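Local coordinates for HI1317 (Haemophilus influenzae, PDB 1JOV), which probably interconverts the alpha and beta anomers of glucose 6-phosphate, as a member of the glucose-6-phosphate 1-epimerase family, at residues 54-59 with 68-73; 75-80 with 145-150; 151-156 with 211-216. All blocks are in the same frame, centred on the assembly; numbering follows the deposited sequence.

Contact 1 (54-59 with 68-73). With SO4 (sulfate ion), chain B.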
loop_
_atom_site.group_PDB
_atom_site.type_symbol
_atom_site.label_atom_id
_atom_site.label_comp_id
_atom_site.label_asym_id
_atom_site.label_seq_id
_atom_site.Cartn_x
_atom_site.Cartn_y
_atom_site.Cartn_z
ATOM N N VAL A 54 -5.301 10.319 0.179
ATOM C CA VAL A 54 -4.250 9.885 -0.741
ATOM C C VAL A 54 -4.420 8.446 -1.177
ATOM O O VAL A 54 -3.999 8.066 -2.315
ATOM C CB VAL A 54 -2.846 10.099 -0.153
ATOM C CG1 VAL A 54 -1.805 9.517 -1.052
ATOM C CG2 VAL A 54 -2.591 11.589 0.003
ATOM N N LEU A 55 -5.008 7.599 -0.298
ATOM C CA LEU A 55 -5.140 6.197 -0.627
ATOM C C LEU A 55 -6.587 5.805 -0.990
ATOM O O LEU A 55 -7.564 6.425 -0.492
ATOM C CB LEU A 55 -4.727 5.385 0.588
ATOM C CG LEU A 55 -3.254 5.593 0.953
ATOM C CD1 LEU A 55 -2.996 4.839 2.227
ATOM C CD2 LEU A 55 -2.327 5.049 -0.123
ATOM N N TRP A 56 -6.716 4.794 -1.790
ATOM C CA TRP A 56 -8.051 4.336 -2.112
ATOM C C TRP A 56 -8.407 3.085 -1.357
ATOM O O TRP A 56 -7.566 2.152 -1.155
ATOM C CB TRP A 56 -8.099 4.078 -3.638
ATOM C CG TRP A 56 -9.356 3.462 -4.174
ATOM C CD1 TRP A 56 -10.436 4.180 -4.758
ATOM C CD2 TRP A 56 -9.628 2.090 -4.401
ATOM N NE1 TRP A 56 -11.396 3.302 -5.179
ATOM C CE2 TRP A 56 -10.933 2.016 -5.001
ATOM C CE3 TRP A 56 -8.984 0.910 -4.074
ATOM C CZ2 TRP A 56 -11.538 0.805 -5.298
ATOM C CZ3 TRP A 56 -9.591 -0.315 -4.334
ATOM C CH2 TRP A 56 -10.851 -0.357 -4.997
ATOM N N LEU A 57 -9.667 3.027 -0.942
ATOM C CA LEU A 57 -10.201 1.869 -0.213
ATOM C C LEU A 57 -11.520 1.524 -0.910
ATOM O O LEU A 57 -12.327 2.441 -1.120
ATOM C CB LEU A 57 -10.515 2.172 1.240
ATOM C CG LEU A 57 -11.160 1.077 2.049
ATOM C CD1 LEU A 57 -10.199 -0.162 2.130
ATOM C CD2 LEU A 57 -11.388 1.635 3.467
ATOM N N SER A 58 -11.712 0.253 -1.256
ATOM C CA SER A 58 -12.965 -0.170 -1.952
ATOM C C SER A 58 -14.209 0.218 -1.179
ATOM O O SER A 58 -14.289 0.052 0.053
ATOM C CB SER A 58 -12.999 -1.674 -2.095
ATOM O OG SER A 58 -14.283 -2.051 -2.580
ATOM N N GLU A 59 -15.153 0.823 -1.919
ATOM C CA GLU A 59 -16.398 1.272 -1.303
ATOM C C GLU A 59 -17.272 0.091 -0.888
ATOM O O GLU A 59 -18.218 0.239 -0.100
ATOM C CB GLU A 59 -17.134 2.333 -2.148
ATOM C CG GLU A 59 -17.851 1.784 -3.368
ATOM C CD GLU A 59 -16.973 1.570 -4.587
ATOM O OE1 GLU A 59 -15.718 1.581 -4.482
ATOM O OE2 GLU A 59 -17.548 1.351 -5.679
ATOM N N ALA A 68 -8.391 -10.466 2.700
ATOM C CA ALA A 68 -7.503 -9.339 2.385
ATOM C C ALA A 68 -8.327 -8.144 2.097
ATOM O O ALA A 68 -9.349 -8.240 1.394
ATOM C CB ALA A 68 -6.577 -9.647 1.229
ATOM N N ILE A 69 -7.964 -7.001 2.669
ATOM C CA ILE A 69 -8.663 -5.771 2.436
ATOM C C ILE A 69 -8.257 -5.174 1.104
ATOM O O ILE A 69 -7.073 -5.088 0.778
ATOM C CB ILE A 69 -8.350 -4.746 3.596
ATOM C CG1 ILE A 69 -8.919 -5.267 4.938
ATOM C CG2 ILE A 69 -8.798 -3.282 3.329
ATOM C CD1 ILE A 69 -8.233 -4.599 6.189
ATOM N N ARG A 70 -9.241 -4.735 0.300
ATOM C CA ARG A 70 -9.059 -4.227 -1.031
ATOM C C ARG A 70 -8.833 -2.741 -0.999
ATOM O O ARG A 70 -9.758 -1.882 -0.978
ATOM C CB ARG A 70 -10.325 -4.547 -1.909
ATOM C CG ARG A 70 -10.192 -4.046 -3.282
ATOM C CD ARG A 70 -9.083 -4.713 -4.177
ATOM N NE ARG A 70 -9.387 -6.106 -4.517
ATOM C CZ ARG A 70 -8.545 -6.997 -4.984
ATOM N NH1 ARG A 70 -7.303 -6.621 -5.304
ATOM N NH2 ARG A 70 -8.939 -8.271 -5.232
ATOM N N GLY A 71 -7.563 -2.337 -0.987
ATOM C CA GLY A 71 -7.243 -0.908 -0.929
ATOM C C GLY A 71 -6.124 -0.546 0.021
ATOM O O GLY A 71 -5.612 -1.425 0.707
ATOM N N GLY A 72 -5.706 0.703 0.125
ATOM C CA GLY A 72 -4.641 0.995 1.078
ATOM C C GLY A 72 -3.275 0.436 0.653
ATOM O O GLY A 72 -2.922 0.476 -0.533
ATOM N N VAL A 73 -2.497 -0.087 1.622
ATOM C CA VAL A 73 -1.177 -0.595 1.258
ATOM C C VAL A 73 -1.000 -1.982 1.801
ATOM O O VAL A 73 -0.432 -2.242 2.811
ATOM C CB VAL A 73 -0.063 0.335 1.866
ATOM C CG1 VAL A 73 1.274 -0.150 1.343
ATOM C CG2 VAL A 73 -0.348 1.747 1.477
HETATM S S SO4 B . -6.095 -10.353 -4.826
HETATM O O1 SO4 B . -5.910 -9.172 -4.006
HETATM O O2 SO4 B . -4.886 -10.494 -5.579
HETATM O O3 SO4 B . -7.260 -10.231 -5.730
HETATM O O4 SO4 B . -6.395 -11.478 -3.981
#

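Contact 2 (75-80 with 145-150)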
loop_
_atom_site.group_PDB
_atom_site.type_symbol
_atom_site.label_atom_id
_atom_site.label_comp_id
_atom_site.label_asym_id
_atom_site.label_seq_id
_atom_site.Cartn_x
_atom_site.Cartn_y
_atom_site.Cartn_z
ATOM N N ILE A 75 0.460 -5.552 2.397
ATOM C CA ILE A 75 1.822 -6.088 2.459
ATOM C C ILE A 75 1.847 -7.467 1.830
ATOM O O ILE A 75 1.158 -8.357 2.399
ATOM C CB ILE A 75 2.236 -6.187 3.976
ATOM C CG1 ILE A 75 2.142 -4.848 4.792
ATOM C CG2 ILE A 75 3.640 -6.837 4.160
ATOM C CD1 ILE A 75 3.056 -3.856 4.197
ATOM N N CYS A 76 2.430 -7.589 0.641
ATOM C CA CYS A 76 2.533 -8.935 0.024
ATOM C C CYS A 76 3.821 -9.580 0.499
ATOM O O CYS A 76 4.884 -8.973 0.279
ATOM C CB CYS A 76 2.538 -8.749 -1.491
ATOM S SG CYS A 76 1.162 -7.715 -2.056
ATOM N N TYR A 77 3.747 -10.721 1.134
ATOM C CA TYR A 77 4.899 -11.350 1.760
ATOM C C TYR A 77 4.470 -12.698 2.294
ATOM O O TYR A 77 3.362 -12.739 2.842
ATOM C CB TYR A 77 5.330 -10.438 2.942
ATOM C CG TYR A 77 6.377 -11.037 3.803
ATOM C CD1 TYR A 77 7.748 -10.945 3.472
ATOM C CD2 TYR A 77 6.041 -11.662 4.995
ATOM C CE1 TYR A 77 8.697 -11.456 4.349
ATOM C CE2 TYR A 77 6.954 -12.184 5.818
ATOM C CZ TYR A 77 8.352 -12.091 5.516
ATOM O OH TYR A 77 9.321 -12.634 6.365
ATOM N N PRO A 78 5.298 -13.738 2.180
ATOM C CA PRO A 78 6.677 -13.738 1.625
ATOM C C PRO A 78 6.799 -14.159 0.170
ATOM O O PRO A 78 7.900 -14.503 -0.286
ATOM C CB PRO A 78 7.385 -14.763 2.536
ATOM C CG PRO A 78 6.267 -15.882 2.771
ATOM C CD PRO A 78 4.993 -15.028 2.827
ATOM N N TRP A 79 5.685 -14.204 -0.536
ATOM C CA TRP A 79 5.703 -14.455 -1.967
ATOM C C TRP A 79 4.785 -13.411 -2.586
ATOM O O TRP A 79 3.881 -12.907 -1.912
ATOM C CB TRP A 79 5.237 -15.887 -2.411
ATOM C CG TRP A 79 3.813 -16.314 -2.104
ATOM C CD1 TRP A 79 2.675 -16.229 -2.920
ATOM C CD2 TRP A 79 3.423 -17.020 -0.938
ATOM N NE1 TRP A 79 1.618 -16.813 -2.262
ATOM C CE2 TRP A 79 2.055 -17.313 -1.056
ATOM C CE3 TRP A 79 4.106 -17.456 0.226
ATOM C CZ2 TRP A 79 1.361 -17.994 -0.052
ATOM C CZ3 TRP A 79 3.397 -18.084 1.211
ATOM C CH2 TRP A 79 2.047 -18.368 1.062
ATOM N N PHE A 80 4.985 -13.169 -3.892
ATOM C CA PHE A 80 4.275 -12.170 -4.650
ATOM C C PHE A 80 3.357 -12.813 -5.663
ATOM O O PHE A 80 3.779 -13.725 -6.392
ATOM C CB PHE A 80 5.252 -11.241 -5.395
ATOM C CG PHE A 80 4.573 -10.127 -6.148
ATOM C CD1 PHE A 80 4.086 -9.019 -5.463
ATOM C CD2 PHE A 80 4.409 -10.141 -7.547
ATOM C CE1 PHE A 80 3.384 -7.982 -6.117
ATOM C CE2 PHE A 80 3.760 -9.089 -8.204
ATOM C CZ PHE A 80 3.264 -8.009 -7.475
ATOM N N ALA A 145 12.923 -13.941 0.823
ATOM C CA ALA A 145 11.521 -13.649 0.550
ATOM C C ALA A 145 11.284 -12.587 -0.499
ATOM O O ALA A 145 12.143 -11.712 -0.736
ATOM C CB ALA A 145 10.818 -13.237 1.823
ATOM N N GLN A 146 10.112 -12.626 -1.098
ATOM C CA GLN A 146 9.642 -11.516 -1.912
ATOM C C GLN A 146 8.742 -10.649 -1.050
ATOM O O GLN A 146 8.156 -11.125 -0.087
ATOM C CB GLN A 146 8.809 -12.047 -3.058
ATOM C CG GLN A 146 9.516 -13.027 -4.005
ATOM C CD GLN A 146 8.526 -13.544 -5.051
ATOM O OE1 GLN A 146 7.585 -14.303 -4.698
ATOM N NE2 GLN A 146 8.788 -13.263 -6.331
ATOM N N ALA A 147 8.638 -9.360 -1.390
ATOM C CA ALA A 147 7.687 -8.531 -0.678
ATOM C C ALA A 147 7.256 -7.425 -1.587
ATOM O O ALA A 147 7.932 -7.054 -2.596
ATOM C CB ALA A 147 8.333 -7.983 0.549
ATOM N N ALA A 148 6.137 -6.809 -1.287
ATOM C CA ALA A 148 5.666 -5.684 -2.070
ATOM C C ALA A 148 4.713 -4.892 -1.212
ATOM O O ALA A 148 3.936 -5.448 -0.441
ATOM C CB ALA A 148 4.975 -6.128 -3.353
ATOM N N LEU A 149 4.760 -3.584 -1.362
ATOM C CA LEU A 149 3.878 -2.620 -0.770
ATOM C C LEU A 149 2.927 -2.306 -1.900
ATOM O O LEU A 149 3.255 -1.524 -2.783
ATOM C CB LEU A 149 4.591 -1.398 -0.222
ATOM C CG LEU A 149 5.902 -1.710 0.495
ATOM C CD1 LEU A 149 6.703 -0.429 0.729
ATOM C CD2 LEU A 149 5.641 -2.421 1.805
ATOM N N HIS A 150 1.775 -2.893 -1.884
ATOM C CA HIS A 150 0.855 -2.820 -3.011
ATOM C C HIS A 150 -0.098 -1.620 -2.981
ATOM O O HIS A 150 -1.327 -1.750 -2.910
ATOM C CB HIS A 150 0.157 -4.141 -2.976
ATOM C CG HIS A 150 -0.700 -4.535 -4.176
ATOM N ND1 HIS A 150 -1.731 -3.781 -4.648
ATOM C CD2 HIS A 150 -0.637 -5.649 -4.949
ATOM C CE1 HIS A 150 -2.323 -4.437 -5.633
ATOM N NE2 HIS A 150 -1.675 -5.554 -5.817
#

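Contact 3 (151-156 with 211-216)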
loop_
_atom_site.group_PDB
_atom_site.type_symbol
_atom_site.label_atom_id
_atom_site.label_comp_id
_atom_site.label_asym_id
_atom_site.label_seq_id
_atom_site.Cartn_x
_atom_site.Cartn_y
_atom_site.Cartn_z
ATOM N N THR A 151 0.533 -0.479 -3.028
ATOM C CA THR A 151 -0.194 0.782 -2.755
ATOM C C THR A 151 -1.297 1.121 -3.787
ATOM O O THR A 151 -1.046 1.183 -4.986
ATOM C CB THR A 151 0.823 1.954 -2.692
ATOM O OG1 THR A 151 1.935 1.564 -1.849
ATOM C CG2 THR A 151 0.134 3.310 -2.086
ATOM N N TYR A 152 -2.482 1.342 -3.219
ATOM C CA TYR A 152 -3.632 1.796 -4.040
ATOM C C TYR A 152 -3.799 3.259 -3.837
ATOM O O TYR A 152 -4.199 3.762 -2.739
ATOM C CB TYR A 152 -4.986 1.105 -3.669
ATOM C CG TYR A 152 -5.118 -0.334 -3.865
ATOM C CD1 TYR A 152 -4.463 -1.276 -3.059
ATOM C CD2 TYR A 152 -6.052 -0.808 -4.772
ATOM C CE1 TYR A 152 -4.651 -2.682 -3.270
ATOM C CE2 TYR A 152 -6.232 -2.156 -4.982
ATOM C CZ TYR A 152 -5.581 -3.096 -4.229
ATOM O OH TYR A 152 -5.817 -4.441 -4.433
ATOM N N PHE A 153 -3.496 3.991 -4.931
ATOM C CA PHE A 153 -3.600 5.463 -4.847
ATOM C C PHE A 153 -4.983 5.927 -5.320
ATOM O O PHE A 153 -5.595 5.303 -6.188
ATOM C CB PHE A 153 -2.547 6.154 -5.686
ATOM C CG PHE A 153 -1.192 5.892 -5.213
ATOM C CD1 PHE A 153 -0.691 6.593 -4.145
ATOM C CD2 PHE A 153 -0.441 4.915 -5.818
ATOM C CE1 PHE A 153 0.628 6.296 -3.658
ATOM C CE2 PHE A 153 0.769 4.607 -5.375
ATOM C CZ PHE A 153 1.377 5.335 -4.309
ATOM N N ASN A 154 -5.527 6.895 -4.591
ATOM C CA ASN A 154 -6.850 7.435 -4.827
ATOM C C ASN A 154 -6.708 8.566 -5.908
ATOM O O ASN A 154 -5.970 9.544 -5.694
ATOM C CB ASN A 154 -7.367 8.031 -3.497
ATOM C CG ASN A 154 -8.856 8.488 -3.536
ATOM O OD1 ASN A 154 -9.710 7.865 -4.163
ATOM N ND2 ASN A 154 -9.151 9.550 -2.787
ATOM N N ILE A 155 -7.507 8.477 -6.968
ATOM C CA ILE A 155 -7.398 9.490 -8.025
ATOM C C ILE A 155 -8.789 9.915 -8.506
ATOM O O ILE A 155 -9.755 9.149 -8.325
ATOM C CB ILE A 155 -6.611 8.898 -9.201
ATOM C CG1 ILE A 155 -7.217 7.571 -9.599
ATOM C CG2 ILE A 155 -5.116 8.758 -8.900
ATOM C CD1 ILE A 155 -6.982 7.140 -10.928
ATOM N N GLY A 156 -8.889 11.084 -9.150
ATOM C CA GLY A 156 -10.195 11.566 -9.635
ATOM C C GLY A 156 -10.823 10.794 -10.778
ATOM O O GLY A 156 -12.030 10.461 -10.745
ATOM N N ARG A 211 -3.620 17.303 -8.564
ATOM C CA ARG A 211 -2.511 17.176 -7.637
ATOM C C ARG A 211 -1.502 16.197 -8.197
ATOM O O ARG A 211 -1.780 15.490 -9.172
ATOM C CB ARG A 211 -2.965 16.653 -6.294
ATOM C CG ARG A 211 -3.474 15.211 -6.281
ATOM C CD ARG A 211 -4.371 14.903 -5.061
ATOM N NE ARG A 211 -4.722 13.484 -4.898
ATOM C CZ ARG A 211 -5.166 12.932 -3.761
ATOM N NH1 ARG A 211 -5.327 13.697 -2.681
ATOM N NH2 ARG A 211 -5.456 11.634 -3.710
ATOM N N THR A 212 -0.317 16.125 -7.591
ATOM C CA THR A 212 0.645 15.125 -7.956
ATOM C C THR A 212 1.029 14.311 -6.733
ATOM O O THR A 212 1.420 14.905 -5.735
ATOM C CB THR A 212 1.919 15.816 -8.393
ATOM O OG1 THR A 212 1.641 16.408 -9.658
ATOM C CG2 THR A 212 3.001 14.811 -8.763
ATOM N N ILE A 213 0.941 13.010 -6.864
ATOM C CA ILE A 213 1.388 12.128 -5.798
ATOM C C ILE A 213 2.823 11.769 -6.114
ATOM O O ILE A 213 3.087 11.027 -7.074
ATOM C CB ILE A 213 0.493 10.876 -5.712
ATOM C CG1 ILE A 213 -0.955 11.229 -5.387
ATOM C CG2 ILE A 213 1.038 9.891 -4.691
ATOM C CD1 ILE A 213 -1.827 10.035 -5.074
ATOM N N ALA A 214 3.756 12.272 -5.312
ATOM C CA ALA A 214 5.181 11.979 -5.604
ATOM C C ALA A 214 5.664 10.773 -4.779
ATOM O O ALA A 214 5.320 10.713 -3.599
ATOM C CB ALA A 214 6.002 13.155 -5.275
ATOM N N LEU A 215 6.471 9.883 -5.370
ATOM C CA LEU A 215 6.910 8.658 -4.643
ATOM C C LEU A 215 8.410 8.549 -4.615
ATOM O O LEU A 215 9.054 8.600 -5.681
ATOM C CB LEU A 215 6.339 7.371 -5.246
ATOM C CG LEU A 215 4.846 7.393 -5.342
ATOM C CD1 LEU A 215 4.283 6.291 -6.053
ATOM C CD2 LEU A 215 4.231 7.663 -3.925
ATOM N N HIS A 216 8.976 8.417 -3.406
ATOM C CA HIS A 216 10.422 8.161 -3.259
ATOM C C HIS A 216 10.592 6.756 -2.664
ATOM O O HIS A 216 10.391 6.599 -1.443
ATOM C CB HIS A 216 11.059 9.209 -2.367
ATOM C CG HIS A 216 12.549 9.305 -2.507
ATOM N ND1 HIS A 216 13.263 10.416 -2.107
ATOM C CD2 HIS A 216 13.459 8.435 -3.013
ATOM C CE1 HIS A 216 14.549 10.224 -2.353
ATOM N NE2 HIS A 216 14.697 9.031 -2.902
HETATM O O HOH W 1 -4.755 11.733 -7.003
#

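Contact 1 (54-59 with 68-73)
The long connection between strands 41-47 and 75-76 doubles back on itself, and W56 and S58 on its outgoing limb bond to G72 and R70 on the returning one. G72 N gives its hydrogen to W56 O at 2.7 Å. S58 N gives its own to R70 O at 2.9 Å, with an N-H...O angle of 169°. Between these bonds lies a single beta bridge, L57 with G71. Their CA atoms are just 4.1 Å apart, an approach possible because G71 has no CB to run into W56 O; its backbone (phi 137°) is also of a kind that residues with side chains avoid.

W56 has CG anti to the backbone N, which carries the six-membered part of the indole over to R70: CZ3 meets R70 O at 3.7 Å and R70 CG at 3.9 Å. Only the aliphatic root of the arginine is touched, and the indole and guanidinium planes are tilted well away from parallel. S58 CB packs against that same CG. Past it the R70 chain bends twice, at chi2 and chi3, and leads the guanidinium off into a pocket of this aldose 1-epimerase domain, close to the predicted active-site H150. There NH2 of R70 donates to O3 of a sulfate ion at 2.6 Å, the oxygen lying at the edge of the guanidinium, in its plane. R92 holds the sulfate too, consistent with a place for the phosphate of the sugar, although the ion probably came from the crystallisation liquor. S234 O takes a further hydrogen bond from R70 NH2.

Methyl contacts complete the join. L57 CD1 rests on I69 CG2 at 3.6 Å, and beyond the G72 bond L55 CD1 meets V73 CG2, where T151 also packs on both residues.

Contact 2 (75-80 with 145-150)
C76 and A148 form an antiparallel hydrogen-bonded pair that sets the short edge strand 75-76 against strand 145-154. C76 N bonds to A148 O at 2.8 Å, and A148 N returns to C76 O, which also receives the CA-H of A147. Beyond C76 the chain turns through the cis peptide bond before P78, and Q146 N reaches P78 O at 3.0 Å from well above the carbonyl plane.

One side-chain hydrogen bond follows. Q146, extended beyond CG, places OE1 2.9 Å from F80 N; the N-H arrives 60° out of the amide plane. The other end of that amide, NE2, bonds to I252 O, so both of its ends are held.

Apolar touches fall on both sheet faces. I75 CD1 and L149 CD2 lie side by side, 3.8 Å apart. On the face of C76, the A148 methyl sits 3.7 Å from F80 CD1 and equally near CE1. A145 CB touches both Y77 CE1 and P78 CB, which lie on the same side of it, and that same proline carbon lies over the centre of the Y77 ring.

C76 SG reaches H150 CB at 3.8 Å and stands obliquely to the imidazole. What this strand pair gives the predicted active-site H150, beside E248, the other predicted active-site residue, is thus apolar contact, a matter of shape and not of polar bonding.

Contact 3 (151-156 with 211-216)
F153 pushes its ring into the hydrophobic interior, where it overlaps the branches of I213 and L215. CD1 on one flank of the ring lies 3.7 Å from I213 CD1, while the far end, CZ, comes to 3.5 Å from L215 CD1 and is almost as near to L215 CD2. Both leucine methyls come to CZ from the same side of the ring, the side chain running in from the opposite direction, and the isoleucine crosses the flank nearer the backbone. With CG anti to its carbonyl carbon (chi1 -64°), F153 sends the ring across to the other sheet. T151 CG2 covers part of the face opposite the side from which I213 and L215 come.

These residues belong to two different sheets of the beta-sandwich. Strand 152-154 and strand 211-216 run nearly antiparallel, 157° between directions, but with axes 9.7 Å apart they are packed face to face and not paired by backbone bonds. I266 of strand 261-268, the neighbour of strand 211-218, packs on F153, I213 and L215 alike, and I204 also touches the phenyl ring.

At the end of this apolar layer R211 stretches across, extended from CG to NE. Its NH2 donates to N154 O at 2.9 Å, with the oxygen at the guanidinium edge, close to its plane. A water makes a second link: it accepts from R211 NE at 2.7 Å and donates to N154 O at 2.8 Å, so this carbonyl takes two hydrogen bonds. Beyond the segments, R211 NH2 also bonds to D53 O and NH1 to Q52 O; D53 O receives N154 ND2 as well.

R211 is buried, yet the partners named here are backbone carbonyls and a water. Such a set of dipoles probably offsets the cost of burying its positive charge, and it fixes the rotation of the guanidinium, tying the edge of the sandwich core to the loop around D53.

How the contacts relate
Contact 1 closes first along the chain, then contacts 2 and 3, whose segments 145-150 and 151-156 follow directly on each other in strand 145-154. That strand is the common element: contact 2 adds edge strand 75-76 to its sheet, and contact 3 packs its later part against the other sheet. Their centres lie about 20 Å apart, on opposite sides of the chain's centre. Contact 1 sits about 16 Å from contact 2 and 13 Å from contact 3, centre to centre. V73 packs on L149, while G72 O and R70 NH1 probably bond to Y152 N and OH. The loop carrying the sulfate-binding R70 is thus fastened alongside the predicted active-site H150.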